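Local coordinates for peptide ABC transporter, peptide-binding protein (Thermus thermophilus, PDB 2D5W) that binds oligopeptides such as a pentapeptide and probably delivers them to an ABC transporter for uptake, at residues E183-L188 / E495-G500; F424-L429 / I434-N439; V445-E450 / G462-A467. All blocks are in the same frame, centred on the assembly; numbering follows the deposited sequence.

How the contacts relate
Contacts 2 and 3 follow each other along the chain and reach the same mixed sheet: strand 401-410 runs parallel to both 435-438 and 463-469. Their centres are about 17 Å apart and their nearest atoms about 5 Å. Contact 3 is the one at the bound peptide, which takes backbone hydrogen bonds with Ala467 and packs on Phe447 and Phe466. Contact 1 has its centre about 18 Å from that of contact 3, and its helix 182-194 reaches across through Arg190, which forms a salt bridge with Asp449. Contacts 1 and 2 are about 34 Å apart between centres; in sequence, contacts 2 and 3 both fall between the two segments of contact 1.

Contact 1 (E183-L188 / E495-G500)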
loop_
_atom_site.group_PDB
_atom_site.type_symbol
_atom_site.label_atom_id
_atom_site.label_comp_id
_atom_site.label_asym_id
_atom_site.label_seq_id
_atom_site.Cartn_x
_atom_site.Cartn_y
_atom_site.Cartn_z
ATOM N N GLU A 183 14.389 -10.432 18.092
ATOM C CA GLU A 183 15.158 -10.508 16.853
ATOM C C GLU A 183 15.117 -11.902 16.232
ATOM O O GLU A 183 14.859 -12.056 15.034
ATOM C CB GLU A 183 16.608 -10.102 17.118
ATOM C CG GLU A 183 16.776 -8.646 17.525
ATOM C CD GLU A 183 17.717 -8.477 18.705
ATOM O OE1 GLU A 183 18.828 -9.048 18.672
ATOM O OE2 GLU A 183 17.347 -7.766 19.663
ATOM N N LYS A 184 15.371 -12.917 17.050
ATOM C CA LYS A 184 15.367 -14.295 16.580
ATOM C C LYS A 184 13.977 -14.739 16.146
ATOM O O LYS A 184 13.829 -15.459 15.157
ATOM C CB LYS A 184 15.899 -15.225 17.677
ATOM C CG LYS A 184 17.412 -15.150 17.868
ATOM C CD LYS A 184 17.883 -13.724 18.119
ATOM C CE LYS A 184 19.400 -13.619 18.082
ATOM N NZ LYS A 184 19.855 -12.205 18.208
ATOM N N LEU A 185 12.957 -14.300 16.877
ATOM C CA LEU A 185 11.584 -14.662 16.548
ATOM C C LEU A 185 11.181 -14.051 15.206
ATOM O O LEU A 185 10.534 -14.701 14.381
ATOM C CB LEU A 185 10.641 -14.182 17.651
ATOM C CG LEU A 185 9.174 -14.591 17.516
ATOM C CD1 LEU A 185 9.046 -16.111 17.429
ATOM C CD2 LEU A 185 8.407 -14.063 18.712
ATOM N N ASN A 186 11.573 -12.799 14.988
ATOM C CA ASN A 186 11.267 -12.121 13.734
ATOM C C ASN A 186 11.929 -12.868 12.576
ATOM O O ASN A 186 11.316 -13.083 11.531
ATOM C CB ASN A 186 11.756 -10.670 13.792
ATOM C CG ASN A 186 11.509 -9.917 12.497
ATOM O OD1 ASN A 186 12.434 -9.681 11.719
ATOM N ND2 ASN A 186 10.256 -9.544 12.255
ATOM N N GLU A 187 13.179 -13.272 12.770
ATOM C CA GLU A 187 13.907 -14.003 11.739
ATOM C C GLU A 187 13.220 -15.330 11.426
ATOM O O GLU A 187 13.112 -15.724 10.263
ATOM C CB GLU A 187 15.348 -14.259 12.189
ATOM C CG GLU A 187 16.172 -15.087 11.215
ATOM C CD GLU A 187 17.632 -15.180 11.620
ATOM O OE1 GLU A 187 17.911 -15.618 12.756
ATOM O OE2 GLU A 187 18.500 -14.815 10.798
ATOM N N LEU A 188 12.757 -16.016 12.466
ATOM C CA LEU A 188 12.085 -17.296 12.291
ATOM C C LEU A 188 10.865 -17.156 11.389
ATOM O O LEU A 188 10.679 -17.933 10.452
ATOM C CB LEU A 188 11.648 -17.852 13.648
ATOM C CG LEU A 188 11.000 -19.236 13.629
ATOM C CD1 LEU A 188 12.061 -20.301 13.401
ATOM C CD2 LEU A 188 10.294 -19.479 14.950
ATOM N N GLU A 495 10.498 -3.879 20.474
ATOM C CA GLU A 495 9.593 -4.038 21.609
ATOM C C GLU A 495 8.188 -4.532 21.280
ATOM O O GLU A 495 7.540 -5.144 22.130
ATOM C CB GLU A 495 9.495 -2.729 22.400
ATOM C CG GLU A 495 10.761 -2.335 23.158
ATOM C CD GLU A 495 11.929 -2.026 22.243
ATOM O OE1 GLU A 495 11.746 -1.236 21.293
ATOM O OE2 GLU A 495 13.032 -2.567 22.478
ATOM N N ASN A 496 7.693 -4.265 20.073
ATOM C CA ASN A 496 6.362 -4.754 19.718
ATOM C C ASN A 496 6.449 -5.769 18.574
ATOM O O ASN A 496 5.480 -5.996 17.846
ATOM C CB ASN A 496 5.426 -3.589 19.356
ATOM C CG ASN A 496 5.576 -3.132 17.924
ATOM O OD1 ASN A 496 6.645 -3.254 17.328
ATOM N ND2 ASN A 496 4.505 -2.578 17.369
ATOM N N ASN A 497 7.619 -6.385 18.439
ATOM C CA ASN A 497 7.857 -7.393 17.416
ATOM C C ASN A 497 7.710 -6.869 15.993
ATOM O O ASN A 497 7.268 -7.582 15.092
ATOM C CB ASN A 497 6.943 -8.596 17.659
ATOM C CG ASN A 497 7.107 -9.161 19.057
ATOM O OD1 ASN A 497 6.236 -8.999 19.911
ATOM N ND2 ASN A 497 8.239 -9.809 19.301
ATOM N N TYR A 498 8.092 -5.610 15.810
ATOM C CA TYR A 498 8.074 -4.948 14.511
ATOM C C TYR A 498 6.716 -4.921 13.823
ATOM O O TYR A 498 6.618 -5.124 12.608
ATOM C CB TYR A 498 9.115 -5.598 13.592
ATOM C CG TYR A 498 10.487 -5.690 14.220
ATOM C CD1 TYR A 498 10.910 -6.861 14.848
ATOM C CD2 TYR A 498 11.356 -4.602 14.200
ATOM C CE1 TYR A 498 12.169 -6.946 15.441
ATOM C CE2 TYR A 498 12.618 -4.676 14.791
ATOM C CZ TYR A 498 13.015 -5.849 15.406
ATOM O OH TYR A 498 14.261 -5.923 15.988
ATOM N N GLN A 499 5.673 -4.641 14.598
ATOM C CA GLN A 499 4.316 -4.579 14.065
ATOM C C GLN A 499 3.870 -3.143 13.796
ATOM O O GLN A 499 4.320 -2.205 14.460
ATOM C CB GLN A 499 3.340 -5.228 15.052
ATOM C CG GLN A 499 3.671 -6.674 15.389
ATOM C CD GLN A 499 2.790 -7.257 16.485
ATOM O OE1 GLN A 499 2.248 -6.531 17.324
ATOM N NE2 GLN A 499 2.665 -8.578 16.498
ATOM N N GLY A 500 2.988 -2.972 12.818
ATOM C CA GLY A 500 2.476 -1.645 12.523
ATOM C C GLY A 500 3.122 -0.892 11.378
ATOM O O GLY A 500 4.163 -1.295 10.854
HETATM O O HOH W 1 8.462 -10.076 14.623
#
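Helix 182-194 comes nearest the loop 495-500 at Asn186, whose CA is 6.9 Å from the CA of Asn497. The loop is shaped by an Asx motif, in which Asn496 OD1 accepts from the backbone N of Gln499; Asn497 and Tyr498 both take the left-handed conformation, and the Tyr498 side chain leaves the backbone toward the helix. Asn186 holds its CG anti to the backbone N (chi1 178°), which brings its amide alongside the Tyr498 ring. The two side chains cross at about a right angle, amide and ring planes 52° apart, with Asn186 ND2 3.8 Å and Asn186 CB 4.0 Å from Tyr498 CD1. Beyond, Glu183 sets its CG 4.0 Å from Tyr498 OH. Arg454 of the same chain binds both Tyr498, through a cation-pi contact, and Asn186, through a weak hydrogen bond to OD1. A leucine in place of Tyr498 would probably leave Arg454 without its aromatic partner and open a gap beside the Asn186 amide and the Glu183 methylene. Leu185 approaches Asn497 more loosely, and Asn497 ND2 is held by the carbonyl of Pro178. The polar link between helix and loop is a water: it accepts from Asn186 ND2 at 3.0 Å and donates to Asn497 O at 2.8 Å, and the same ND2 that touches Tyr498 CD1 is thereby bridged to the loop backbone.

Contact 2 (F424-L429 / I434-N439); sequences FFAEDL and IAVKIN
The direct hydrogen bond across the contact runs from Ile434 N to Leu429 O, 2.9 Å long with an N-H...acceptor angle of 161°. The bond closes the turn between the end of helix 416-431 and the start of strand 435-438, the second connection of a beta-alpha-beta unit. A second polar link is made by one water, which donates to Ala426 O and to Ile434 O, each at 2.8 Å; it ties a carbonyl one turn back in the helix to the first residue of the other segment. Leu429 carries the apolar part. With CG anti to the carbonyl carbon (chi1 -74°), its two methyls divide the work. Leu429 CD1 meets Val436 CG2 at 3.7 Å, while Leu429 CD2 lies 4.1 Å from CD1 of Ile434, so the chain ends of Leu429 and Ile434 meet as well as their roots, where the two CB atoms are 4.1 Å apart. Val436 CG2 also lies 4.4 Å from Ala426 CB, one turn earlier in the helix, a looser contact. Val436 thus rests between two helix residues three positions apart, with one branch serving both. Strand 435-438 is in turn hydrogen-bonded to strand 401-410 through the backbones of Ala435 and Lys437, and from that strand Phe405 touches Ile434 and Tyr409 touches Val436. Leu429 has a loop neighbour in Ala334. Phe425 packs on Tyr409 while Ala426 and Leu429 meet Val436, so the helix lies against both of these parallel strands.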
loop_
_atom_site.group_PDB
_atom_site.type_symbol
_atom_site.label_atom_id
_atom_site.label_comp_id
_atom_site.label_asym_id
_atom_site.label_seq_id
_atom_site.Cartn_x
_atom_site.Cartn_y
_atom_site.Cartn_z
ATOM N N PHE A 424 14.728 19.927 -6.769
ATOM C CA PHE A 424 13.929 21.137 -6.677
ATOM C C PHE A 424 13.900 21.640 -5.231
ATOM O O PHE A 424 14.192 22.807 -4.957
ATOM C CB PHE A 424 12.517 20.821 -7.179
ATOM C CG PHE A 424 11.604 22.006 -7.246
ATOM C CD1 PHE A 424 11.508 22.764 -8.409
ATOM C CD2 PHE A 424 10.814 22.352 -6.155
ATOM C CE1 PHE A 424 10.634 23.848 -8.484
ATOM C CE2 PHE A 424 9.937 23.434 -6.219
ATOM C CZ PHE A 424 9.846 24.183 -7.386
ATOM N N PHE A 425 13.545 20.755 -4.304
ATOM C CA PHE A 425 13.485 21.120 -2.891
ATOM C C PHE A 425 14.869 21.429 -2.318
ATOM O O PHE A 425 15.023 22.349 -1.513
ATOM C CB PHE A 425 12.853 19.985 -2.074
ATOM C CG PHE A 425 11.364 19.825 -2.274
ATOM C CD1 PHE A 425 10.758 18.606 -1.982
ATOM C CD2 PHE A 425 10.563 20.882 -2.705
ATOM C CE1 PHE A 425 9.387 18.435 -2.114
ATOM C CE2 PHE A 425 9.180 20.715 -2.842
ATOM C CZ PHE A 425 8.594 19.488 -2.542
ATOM N N ALA A 426 15.873 20.660 -2.727
ATOM C CA ALA A 426 17.233 20.851 -2.227
ATOM C C ALA A 426 17.764 22.257 -2.473
ATOM O O ALA A 426 18.489 22.809 -1.644
ATOM C CB ALA A 426 18.170 19.827 -2.857
ATOM N N GLU A 427 17.403 22.833 -3.613
ATOM C CA GLU A 427 17.866 24.170 -3.959
ATOM C C GLU A 427 17.369 25.205 -2.952
ATOM O O GLU A 427 18.112 26.103 -2.558
ATOM C CB GLU A 427 17.402 24.532 -5.370
ATOM C CG GLU A 427 18.042 25.792 -5.923
ATOM C CD GLU A 427 17.785 25.970 -7.405
ATOM O OE1 GLU A 427 18.145 25.060 -8.181
ATOM O OE2 GLU A 427 17.227 27.017 -7.795
ATOM N N ASP A 428 16.116 25.079 -2.526
ATOM C CA ASP A 428 15.555 26.012 -1.555
ATOM C C ASP A 428 16.034 25.716 -0.139
ATOM O O ASP A 428 16.315 26.632 0.633
ATOM C CB ASP A 428 14.027 25.977 -1.610
ATOM C CG ASP A 428 13.473 26.735 -2.802
ATOM O OD1 ASP A 428 12.460 26.284 -3.377
ATOM O OD2 ASP A 428 14.046 27.790 -3.157
ATOM N N LEU A 429 16.126 24.436 0.204
ATOM C CA LEU A 429 16.591 24.051 1.529
ATOM C C LEU A 429 18.004 24.584 1.762
ATOM O O LEU A 429 18.335 25.038 2.861
ATOM C CB LEU A 429 16.562 22.525 1.676
ATOM C CG LEU A 429 15.161 21.921 1.829
ATOM C CD1 LEU A 429 15.206 20.426 1.573
ATOM C CD2 LEU A 429 14.634 22.208 3.228
ATOM N N ILE A 434 20.019 24.066 5.030
ATOM C CA ILE A 434 19.779 22.641 5.201
ATOM C C ILE A 434 20.344 21.927 3.981
ATOM O O ILE A 434 19.949 22.204 2.849
ATOM C CB ILE A 434 18.273 22.317 5.356
ATOM C CG1 ILE A 434 17.766 22.840 6.706
ATOM C CG2 ILE A 434 18.048 20.804 5.250
ATOM C CD1 ILE A 434 16.288 22.585 6.962
ATOM N N ALA A 435 21.296 21.032 4.222
ATOM C CA ALA A 435 21.916 20.259 3.154
ATOM C C ALA A 435 21.190 18.929 3.068
ATOM O O ALA A 435 20.758 18.380 4.083
ATOM C CB ALA A 435 23.397 20.035 3.449
ATOM N N VAL A 436 21.056 18.419 1.851
ATOM C CA VAL A 436 20.374 17.157 1.619
ATOM C C VAL A 436 21.334 16.100 1.094
ATOM O O VAL A 436 22.067 16.335 0.132
ATOM C CB VAL A 436 19.231 17.336 0.597
ATOM C CG1 VAL A 436 18.662 15.985 0.197
ATOM C CG2 VAL A 436 18.141 18.210 1.193
ATOM N N LYS A 437 21.341 14.940 1.742
ATOM C CA LYS A 437 22.185 13.843 1.298
ATOM C C LYS A 437 21.255 12.826 0.658
ATOM O O LYS A 437 20.502 12.132 1.343
ATOM C CB LYS A 437 22.930 13.204 2.469
ATOM C CG LYS A 437 23.852 12.069 2.041
ATOM C CD LYS A 437 24.618 11.487 3.217
ATOM C CE LYS A 437 25.561 10.380 2.768
ATOM N NZ LYS A 437 24.836 9.258 2.109
ATOM N N ILE A 438 21.298 12.761 -0.665
ATOM C CA ILE A 438 20.459 11.844 -1.419
ATOM C C ILE A 438 20.901 10.404 -1.205
ATOM O O ILE A 438 22.087 10.090 -1.284
ATOM C CB ILE A 438 20.530 12.156 -2.932
ATOM C CG1 ILE A 438 20.172 13.622 -3.183
ATOM C CG2 ILE A 438 19.598 11.231 -3.701
ATOM C CD1 ILE A 438 18.769 14.000 -2.764
ATOM N N ASN A 439 19.947 9.526 -0.924
ATOM C CA ASN A 439 20.252 8.116 -0.729
ATOM C C ASN A 439 19.069 7.307 -1.238
ATOM O O ASN A 439 18.207 6.886 -0.469
ATOM C CB ASN A 439 20.515 7.819 0.748
ATOM C CG ASN A 439 20.849 6.367 0.990
ATOM O OD1 ASN A 439 21.293 5.665 0.080
ATOM N ND2 ASN A 439 20.651 5.906 2.220
HETATM O O HOH W 2 19.791 21.251 0.234
#

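Contact 3 (V445-E450 / G462-A467); sequences VVFADE and GMFEFA
Phe464, early in strand 463-469, reaches Val446 and Phe447 with the far end of its ring. Phe464 CG lies anti to the backbone N (chi1 -175°), and Phe464 CZ comes 3.8 Å from Val446 CB and 3.9 Å from Phe447 CE2. Val446 O lies at the edge of this ring, near its plane, 3.7 Å from Phe464 CZ. Next, Glu465 points away, and its OE1 is hydrogen-bonded to the hydroxyl of Tyr409. Phe466 returns to the contact. Its CG stands between the backbone N and the carbonyl carbon (chi1 65°), which folds the ring back so that Phe466 CD2 lies 3.7 Å above the plane of the Phe464 ring, over its centre. Phe447 turns its edge to the face of Phe466 in an offset edge-to-face pair, centroids 5.5 Å apart and planes at 64°, and Phe447 CZ is 3.6 Å from Phe466 CB. Val446 CG2 lies over the centre of one face of the Phe447 ring. Ala467 ends the segment with backbone hydrogen bonds to the bound peptide, which also packs on Phe447 and Phe466; the cluster therefore borders the peptide site, consistent with the periplasmic-binding-protein fold, whose ligand sits between lobes. Strand 463-469 runs between 293-308, antiparallel to it, and 401-410, parallel to it, while Ile452 of helix 449-452 packs on Phe447, Phe464 and Phe466 alike.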
loop_
_atom_site.group_PDB
_atom_site.type_symbol
_atom_site.label_atom_id
_atom_site.label_comp_id
_atom_site.label_asym_id
_atom_site.label_seq_id
_atom_site.Cartn_x
_atom_site.Cartn_y
_atom_site.Cartn_z
ATOM N N VAL A 445 13.935 -2.572 -2.608
ATOM C CA VAL A 445 14.860 -2.419 -1.490
ATOM C C VAL A 445 14.277 -1.535 -0.386
ATOM O O VAL A 445 14.175 -1.957 0.765
ATOM C CB VAL A 445 16.207 -1.804 -1.951
ATOM C CG1 VAL A 445 17.081 -1.489 -0.740
ATOM C CG2 VAL A 445 16.935 -2.774 -2.869
ATOM N N VAL A 446 13.865 -0.320 -0.736
ATOM C CA VAL A 446 13.356 0.602 0.277
ATOM C C VAL A 446 12.022 0.233 0.907
ATOM O O VAL A 446 11.729 0.654 2.026
ATOM C CB VAL A 446 13.277 2.061 -0.259
ATOM C CG1 VAL A 446 14.651 2.512 -0.731
ATOM C CG2 VAL A 446 12.253 2.171 -1.384
ATOM N N PHE A 447 11.217 -0.562 0.209
ATOM C CA PHE A 447 9.920 -0.950 0.746
ATOM C C PHE A 447 9.925 -2.331 1.401
ATOM O O PHE A 447 8.878 -2.833 1.805
ATOM C CB PHE A 447 8.850 -0.864 -0.348
ATOM C CG PHE A 447 8.629 0.537 -0.870
ATOM C CD1 PHE A 447 8.346 0.742 -2.215
ATOM C CD2 PHE A 447 8.705 1.648 -0.026
ATOM C CE1 PHE A 447 8.146 2.024 -2.720
ATOM C CE2 PHE A 447 8.503 2.941 -0.526
ATOM C CZ PHE A 447 8.224 3.124 -1.875
ATOM N N ALA A 448 11.100 -2.948 1.492
ATOM C CA ALA A 448 11.224 -4.240 2.164
ATOM C C ALA A 448 11.208 -3.921 3.660
ATOM O O ALA A 448 11.721 -2.874 4.085
ATOM C CB ALA A 448 12.531 -4.921 1.780
ATOM N N ASP A 449 10.625 -4.815 4.454
ATOM C CA ASP A 449 10.517 -4.605 5.892
ATOM C C ASP A 449 11.796 -4.155 6.585
ATOM O O ASP A 449 11.768 -3.232 7.404
ATOM C CB ASP A 449 9.970 -5.867 6.593
ATOM C CG ASP A 449 10.864 -7.103 6.425
ATOM O OD1 ASP A 449 10.631 -8.080 7.176
ATOM O OD2 ASP A 449 11.772 -7.127 5.567
ATOM N N GLU A 450 12.915 -4.786 6.245
ATOM C CA GLU A 450 14.184 -4.470 6.879
ATOM C C GLU A 450 14.674 -3.053 6.645
ATOM O O GLU A 450 15.660 -2.630 7.246
ATOM C CB GLU A 450 15.247 -5.492 6.473
ATOM C CG GLU A 450 14.872 -6.908 6.888
ATOM C CD GLU A 450 16.068 -7.823 7.042
ATOM O OE1 GLU A 450 16.871 -7.924 6.093
ATOM O OE2 GLU A 450 16.198 -8.447 8.119
ATOM N N GLY A 462 16.377 10.294 8.239
ATOM C CA GLY A 462 15.883 11.634 8.000
ATOM C C GLY A 462 14.549 11.655 7.297
ATOM O O GLY A 462 13.517 11.352 7.893
ATOM N N MET A 463 14.592 12.019 6.019
ATOM C CA MET A 463 13.418 12.112 5.164
ATOM C C MET A 463 13.316 10.894 4.248
ATOM O O MET A 463 14.324 10.400 3.748
ATOM C CB MET A 463 13.514 13.377 4.310
ATOM C CG MET A 463 13.524 14.674 5.108
ATOM S SD MET A 463 14.177 16.100 4.181
ATOM C CE MET A 463 12.878 16.374 2.985
ATOM N N PHE A 464 12.091 10.429 4.025
ATOM C CA PHE A 464 11.840 9.274 3.167
ATOM C C PHE A 464 10.570 9.600 2.380
ATOM O O PHE A 464 9.468 9.606 2.933
ATOM C CB PHE A 464 11.654 8.028 4.045
ATOM C CG PHE A 464 11.491 6.727 3.286
ATOM C CD1 PHE A 464 11.266 5.547 3.991
ATOM C CD2 PHE A 464 11.547 6.668 1.894
ATOM C CE1 PHE A 464 11.099 4.334 3.332
ATOM C CE2 PHE A 464 11.379 5.449 1.225
ATOM C CZ PHE A 464 11.154 4.286 1.946
ATOM N N GLU A 465 10.732 9.902 1.094
ATOM C CA GLU A 465 9.594 10.246 0.252
ATOM C C GLU A 465 9.056 9.089 -0.567
ATOM O O GLU A 465 9.805 8.376 -1.235
ATOM C CB GLU A 465 9.930 11.377 -0.729
ATOM C CG GLU A 465 8.725 11.717 -1.622
ATOM C CD GLU A 465 8.970 12.829 -2.629
ATOM O OE1 GLU A 465 9.937 13.603 -2.468
ATOM O OE2 GLU A 465 8.169 12.936 -3.586
ATOM N N PHE A 466 7.744 8.916 -0.505
ATOM C CA PHE A 466 7.053 7.899 -1.281
ATOM C C PHE A 466 5.566 8.192 -1.152
ATOM O O PHE A 466 5.177 9.243 -0.630
ATOM C CB PHE A 466 7.411 6.473 -0.807
ATOM C CG PHE A 466 6.960 6.141 0.592
ATOM C CD1 PHE A 466 5.778 5.434 0.813
ATOM C CD2 PHE A 466 7.731 6.510 1.693
ATOM C CE1 PHE A 466 5.375 5.100 2.106
ATOM C CE2 PHE A 466 7.333 6.180 2.993
ATOM C CZ PHE A 466 6.152 5.473 3.197
ATOM N N ALA A 467 4.729 7.296 -1.655
ATOM C CA ALA A 467 3.295 7.497 -1.566
ATOM C C ALA A 467 2.602 6.309 -0.933
ATOM O O ALA A 467 2.979 5.159 -1.167
ATOM C CB ALA A 467 2.707 7.740 -2.955
#